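Local structure of similarities with probable monooxygenase (Photorhabdus luminescens, 4HB9) at residues Ile187-Leu192 / Met224-Val229; Cys268-Gln272 / Leu285-Ser289. The protein binds flavin-adenine dinucleotide and is probably a flavin-dependent monooxygenase of the aromatic ring hydroxylase type. One frame throughout, in Å; residues are numbered along the deposited sequence.

Overall arrangement
Both contacts lie in the part of the chain built on the mixed sheet; only contact 1 reaches the flavin. Contact 1 joins strand 179-191 to strand 218-228, two members of the seven-strand mixed sheet. Contact 2 pairs helices 264-274 and 280-287, which pack against this sheet. The centres of the two contacts lie about 14 Å apart, and they touch: CB of Ala190 lies 3.8 Å from OG of Ser289 and 4.0 Å from CD1 of Leu285. Contact 1 is the one near the cofactor, since the side chain of Trp225 comes within about 4 Å of the FAD. Contact 2 lies away from the FAD pocket, and its centre lies about 24 Å from the centre of the chain.

Contact 1 (Ile187-Leu192 / Met224-Val229); sequences IGRARL and MWRAPV
Arg189 reaches across to the end of strand 218-228 and grips the carbonyl oxygen of Pro228. Both terminal nitrogens go to this one atom. NH1 of Arg189 is 2.9 Å from O of Pro228, and NH2 of Arg189 is 3.0 Å from the same oxygen. The oxygen sits at the end edge of the guanidinium, in its plane. Neither bond is straight, as expected when two donors share one acceptor. NH2 approaches in the carbonyl plane, whereas NH1 is tilted from it. The methyl of Ala227 lies near the guanidinium plane beside NH1, with CB 3.5 Å from NH1 of Arg189. A salt bridge from NE to Asp290, a hydrogen bond from NH1 to O of Gly42 and a cation-pi contact with Phe243 should hold the rotation of this buried group.

Arg191 uses a face instead. Its chain is extended, with CG anti to the backbone N (chi1 -174°), and this carries the guanidinium, whose charge is met by Asp241, over to Val229. CG2 of Val229 sits 3.5 Å above the centre of the guanidinium plane, and CG1 of Val229 is 3.4 Å from NH1 of Arg191.

Two apolar pairs complete the contact, and in each the side chains cross at about a right angle. CG2 of Ile187 comes to CH2 of Trp225 at 3.8 Å, oblique to the ring. CD1 of Leu192 touches CE of selenomethionine Met224 at 3.7 Å.

The indole of Trp225 belongs to the FAD pocket, near His46, which also hydrogen-bonds to O of Met224. The short strand segments cross at 70° and are bridged by side chains. Strand 240-251 lies between their parent strands in the mixed sheet, and helix 194-199 packs on Ala190 and Leu192.

Contact 2 (Cys268-Gln272 / Leu285-Ser289); sequences CDLVQ and LVQQS
The side-chain amides of Gln272 and Gln287 meet with their planes 63° apart. NE2 of Gln287 donates to OE1 of Gln272 at 3.1 Å, with a nearly straight N-H...O angle of 161°. The acceptor lies at the edge of the Gln287 amide, in its plane. Relative to the Gln272 carbonyl, the donor stands well above the plane, 44° out of it. CG of Gln287 lies over one face of the Gln272 amide, on the side from which NE2 comes, 3.3 Å from OE1 of Gln272.

Val286 packs between Cys268, Val271 and Gln272. Its CG1 lies 4.0 Å from CG of Gln272. Cys268 has two conformers, so its part is less certain. In the one described, SG of Cys268 is 3.7 Å from CG1 of Val286 and 3.4 Å from O of Val286. CG2 of Val286 faces CG1 of Val271 more loosely, at 4.2 Å.

After helix 280-287 ends, OG of Ser289 turns back to O of Leu285, 2.9 Å away. Trp246 of strand 240-251 supports Val271, Leu285 and Val286 from the sheet side. The arrangement resembles a helical hairpin: two consecutive helices, 264-274 and 280-287, joined by a short connection and packed on the mixed sheet through Trp246.

Contact 1 (Ile187-Leu192 / Met224-Val229)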
loop_
_atom_site.group_PDB
_atom_site.type_symbol
_atom_site.label_atom_id
_atom_site.label_comp_id
_atom_site.label_asym_id
_atom_site.label_seq_id
_atom_site.Cartn_x
_atom_site.Cartn_y
_atom_site.Cartn_z
ATOM N N ILE A 187 10.348 -3.710 -10.230
ATOM C CA ILE A 187 10.757 -3.722 -8.827
ATOM C C ILE A 187 11.352 -5.095 -8.508
ATOM O O ILE A 187 10.732 -6.126 -8.794
ATOM C CB ILE A 187 9.553 -3.498 -7.903
ATOM C CG1 ILE A 187 8.807 -2.206 -8.276
ATOM C CG2 ILE A 187 9.989 -3.455 -6.430
ATOM C CD1 ILE A 187 7.543 -1.941 -7.467
ATOM N N GLY A 188 12.552 -5.111 -7.938
ATOM C CA GLY A 188 13.156 -6.361 -7.470
ATOM C C GLY A 188 13.701 -6.224 -6.063
ATOM O O GLY A 188 13.855 -5.109 -5.552
ATOM N N ARG A 189 13.983 -7.361 -5.434
ATOM C CA ARG A 189 14.583 -7.373 -4.119
ATOM C C ARG A 189 15.758 -8.313 -4.117
ATOM O O ARG A 189 15.760 -9.324 -4.820
ATOM C CB ARG A 189 13.566 -7.810 -3.056
ATOM C CG ARG A 189 13.090 -9.256 -3.193
ATOM C CD ARG A 189 12.070 -9.671 -2.142
ATOM N NE ARG A 189 12.150 -11.133 -1.934
ATOM C CZ ARG A 189 11.723 -11.794 -0.856
ATOM N NH1 ARG A 189 11.084 -11.175 0.122
ATOM N NH2 ARG A 189 11.929 -13.116 -0.747
ATOM N N ALA A 190 16.735 -7.999 -3.282
ATOM C CA ALA A 190 17.883 -8.871 -3.095
ATOM C C ALA A 190 18.177 -9.028 -1.620
ATOM O O ALA A 190 18.364 -8.038 -0.924
ATOM C CB ALA A 190 19.081 -8.290 -3.811
ATOM N N ARG A 191 18.245 -10.269 -1.153
ATOM C CA ARG A 191 18.530 -10.538 0.259
ATOM C C ARG A 191 19.926 -10.056 0.661
ATOM O O ARG A 191 20.926 -10.341 -0.029
ATOM C CB ARG A 191 18.390 -12.012 0.531
ATOM C CG ARG A 191 18.523 -12.356 1.991
ATOM C CD ARG A 191 18.182 -13.807 2.238
ATOM N NE ARG A 191 18.372 -14.113 3.641
ATOM C CZ ARG A 191 18.437 -15.345 4.134
ATOM N NH1 ARG A 191 18.329 -16.400 3.340
ATOM N NH2 ARG A 191 18.617 -15.524 5.430
ATOM N N LEU A 192 20.010 -9.317 1.758
ATOM C CA LEU A 192 21.299 -8.827 2.247
ATOM C C LEU A 192 21.972 -9.896 3.074
ATOM O O LEU A 192 21.974 -9.849 4.309
ATOM C CB LEU A 192 21.166 -7.563 3.081
ATOM C CG LEU A 192 21.168 -6.304 2.237
ATOM C CD1 LEU A 192 20.816 -5.076 3.068
ATOM C CD2 LEU A 192 22.529 -6.117 1.564
HETATM N N MSE A 224 15.440 -0.173 1.184
HETATM C CA MSE A 224 15.457 -1.437 1.909
HETATM C C MSE A 224 14.103 -1.832 2.406
HETATM O O MSE A 224 13.284 -0.972 2.750
HETATM C CB MSE A 224 16.419 -1.300 3.093
HETATM C CG MSE A 224 17.842 -1.607 2.610
HETATM SE SE MSE A 224 19.134 -1.630 4.094
HETATM C CE MSE A 224 18.355 -3.117 5.096
ATOM N N TRP A 225 13.852 -3.132 2.418
ATOM C CA TRP A 225 12.656 -3.703 3.010
ATOM C C TRP A 225 13.037 -4.737 4.068
ATOM O O TRP A 225 14.033 -5.439 3.943
ATOM C CB TRP A 225 11.857 -4.467 1.983
ATOM C CG TRP A 225 11.029 -3.679 1.015
ATOM C CD1 TRP A 225 10.516 -2.432 1.166
ATOM C CD2 TRP A 225 10.577 -4.152 -0.266
ATOM N NE1 TRP A 225 9.792 -2.084 0.031
ATOM C CE2 TRP A 225 9.823 -3.126 -0.854
ATOM C CE3 TRP A 225 10.767 -5.335 -0.978
ATOM C CZ2 TRP A 225 9.253 -3.260 -2.121
ATOM C CZ3 TRP A 225 10.171 -5.472 -2.222
ATOM C CH2 TRP A 225 9.432 -4.449 -2.769
ATOM N N ARG A 226 12.170 -4.884 5.051
ATOM C CA ARG A 226 12.114 -6.097 5.833
ATOM C C ARG A 226 11.064 -6.997 5.194
ATOM O O ARG A 226 9.969 -6.551 4.877
ATOM C CB ARG A 226 11.852 -5.747 7.291
ATOM C CG ARG A 226 13.165 -5.226 7.873
ATOM C CD ARG A 226 13.124 -4.986 9.321
ATOM N NE ARG A 226 12.914 -6.185 10.124
ATOM C CZ ARG A 226 13.878 -6.978 10.585
ATOM N NH1 ARG A 226 15.149 -6.772 10.241
ATOM N NH2 ARG A 226 13.560 -7.999 11.375
ATOM N N ALA A 227 11.424 -8.237 4.921
ATOM C CA ALA A 227 10.558 -9.127 4.163
ATOM C C ALA A 227 10.898 -10.585 4.426
ATOM O O ALA A 227 11.989 -10.890 4.860
ATOM C CB ALA A 227 10.681 -8.814 2.679
ATOM N N PRO A 228 9.971 -11.490 4.144
ATOM C CA PRO A 228 10.247 -12.894 4.362
ATOM C C PRO A 228 11.219 -13.513 3.330
ATOM O O PRO A 228 11.146 -13.237 2.141
ATOM C CB PRO A 228 8.871 -13.542 4.311
ATOM C CG PRO A 228 7.976 -12.579 3.624
ATOM C CD PRO A 228 8.605 -11.232 3.656
ATOM N N VAL A 229 12.122 -14.346 3.823
ATOM C CA VAL A 229 13.083 -15.060 2.986
ATOM C C VAL A 229 12.320 -16.005 2.063
ATOM O O VAL A 229 12.552 -16.019 0.870
ATOM C CB VAL A 229 14.088 -15.856 3.839
ATOM C CG1 VAL A 229 14.968 -16.768 2.974
ATOM C CG2 VAL A 229 14.937 -14.908 4.646
#

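Contact 2 (Cys268-Gln272 / Leu285-Ser289)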
loop_
_atom_site.group_PDB
_atom_site.type_symbol
_atom_site.label_atom_id
_atom_site.label_comp_id
_atom_site.label_asym_id
_atom_site.label_seq_id
_atom_site.Cartn_x
_atom_site.Cartn_y
_atom_site.Cartn_z
ATOM N N CYS A 268 14.859 -9.219 -15.469
ATOM C CA CYS A 268 16.218 -8.973 -15.001
ATOM C C CYS A 268 17.135 -8.568 -16.165
ATOM O O CYS A 268 17.832 -7.565 -16.095
ATOM C CB CYS A 268 16.749 -10.234 -14.309
ATOM S SG CYS A 268 18.117 -9.965 -13.165
ATOM N N ASP A 269 17.127 -9.369 -17.223
ATOM C CA ASP A 269 17.868 -9.075 -18.441
ATOM C C ASP A 269 17.527 -7.706 -18.989
ATOM O O ASP A 269 18.390 -6.951 -19.391
ATOM C CB ASP A 269 17.555 -10.131 -19.514
ATOM C CG ASP A 269 18.286 -11.442 -19.276
ATOM O OD1 ASP A 269 19.249 -11.431 -18.467
ATOM O OD2 ASP A 269 17.886 -12.474 -19.889
ATOM N N LEU A 270 16.255 -7.381 -19.007
ATOM C CA LEU A 270 15.860 -6.095 -19.543
ATOM C C LEU A 270 16.435 -4.917 -18.752
ATOM O O LEU A 270 16.916 -3.957 -19.342
ATOM C CB LEU A 270 14.366 -6.007 -19.627
ATOM C CG LEU A 270 13.982 -4.739 -20.386
ATOM C CD1 LEU A 270 12.904 -5.056 -21.407
ATOM C CD2 LEU A 270 13.580 -3.684 -19.398
ATOM N N VAL A 271 16.391 -4.981 -17.422
ATOM C CA VAL A 271 16.892 -3.875 -16.622
ATOM C C VAL A 271 18.410 -3.763 -16.811
ATOM O O VAL A 271 18.960 -2.633 -16.980
ATOM C CB VAL A 271 16.510 -4.040 -15.147
ATOM C CG1 VAL A 271 17.196 -2.995 -14.279
ATOM C CG2 VAL A 271 15.002 -3.953 -14.992
ATOM N N GLN A 272 19.106 -4.898 -16.823
ATOM C CA GLN A 272 20.542 -4.852 -17.090
ATOM C C GLN A 272 20.836 -4.237 -18.461
ATOM O O GLN A 272 21.792 -3.479 -18.597
ATOM C CB GLN A 272 21.196 -6.236 -17.003
ATOM C CG GLN A 272 21.230 -6.794 -15.599
ATOM C CD GLN A 272 21.867 -8.177 -15.546
ATOM O OE1 GLN A 272 23.052 -8.336 -15.789
ATOM N NE2 GLN A 272 21.075 -9.172 -15.223
ATOM N N LEU A 285 23.730 -5.713 -7.899
ATOM C CA LEU A 285 22.454 -5.692 -7.195
ATOM C C LEU A 285 21.370 -6.413 -8.000
ATOM O O LEU A 285 20.681 -7.307 -7.502
ATOM C CB LEU A 285 22.055 -4.237 -6.898
ATOM C CG LEU A 285 20.745 -3.975 -6.183
ATOM C CD1 LEU A 285 20.688 -4.757 -4.879
ATOM C CD2 LEU A 285 20.593 -2.500 -5.901
ATOM N N VAL A 286 21.209 -6.027 -9.256
ATOM C CA VAL A 286 20.135 -6.582 -10.059
ATOM C C VAL A 286 20.388 -8.083 -10.334
ATOM O O VAL A 286 19.481 -8.910 -10.196
ATOM C CB VAL A 286 19.925 -5.763 -11.355
ATOM C CG1 VAL A 286 18.940 -6.438 -12.294
ATOM C CG2 VAL A 286 19.462 -4.364 -11.008
ATOM N N GLN A 287 21.639 -8.441 -10.639
ATOM C CA GLN A 287 22.019 -9.844 -10.870
ATOM C C GLN A 287 21.750 -10.750 -9.655
ATOM O O GLN A 287 21.417 -11.919 -9.797
ATOM C CB GLN A 287 23.502 -9.933 -11.295
ATOM C CG GLN A 287 23.801 -9.390 -12.700
ATOM C CD GLN A 287 25.287 -9.036 -12.930
ATOM O OE1 GLN A 287 26.114 -9.244 -12.053
ATOM N NE2 GLN A 287 25.622 -8.497 -14.121
ATOM N N GLN A 288 21.865 -10.197 -8.460
ATOM C CA GLN A 288 21.705 -10.981 -7.236
ATOM C C GLN A 288 20.309 -10.923 -6.677
ATOM O O GLN A 288 20.077 -11.339 -5.537
ATOM C CB GLN A 288 22.711 -10.494 -6.192
ATOM C CG GLN A 288 24.149 -10.746 -6.630
ATOM C CD GLN A 288 24.355 -12.212 -6.957
ATOM O OE1 GLN A 288 23.854 -13.088 -6.235
ATOM N NE2 GLN A 288 25.022 -12.499 -8.080
ATOM N N SER A 289 19.366 -10.419 -7.466
ATOM C CA SER A 289 17.998 -10.330 -6.992
ATOM C C SER A 289 17.272 -11.685 -7.034
ATOM O O SER A 289 17.661 -12.629 -7.716
ATOM C CB SER A 289 17.243 -9.230 -7.748
ATOM O OG SER A 289 17.832 -7.976 -7.424
#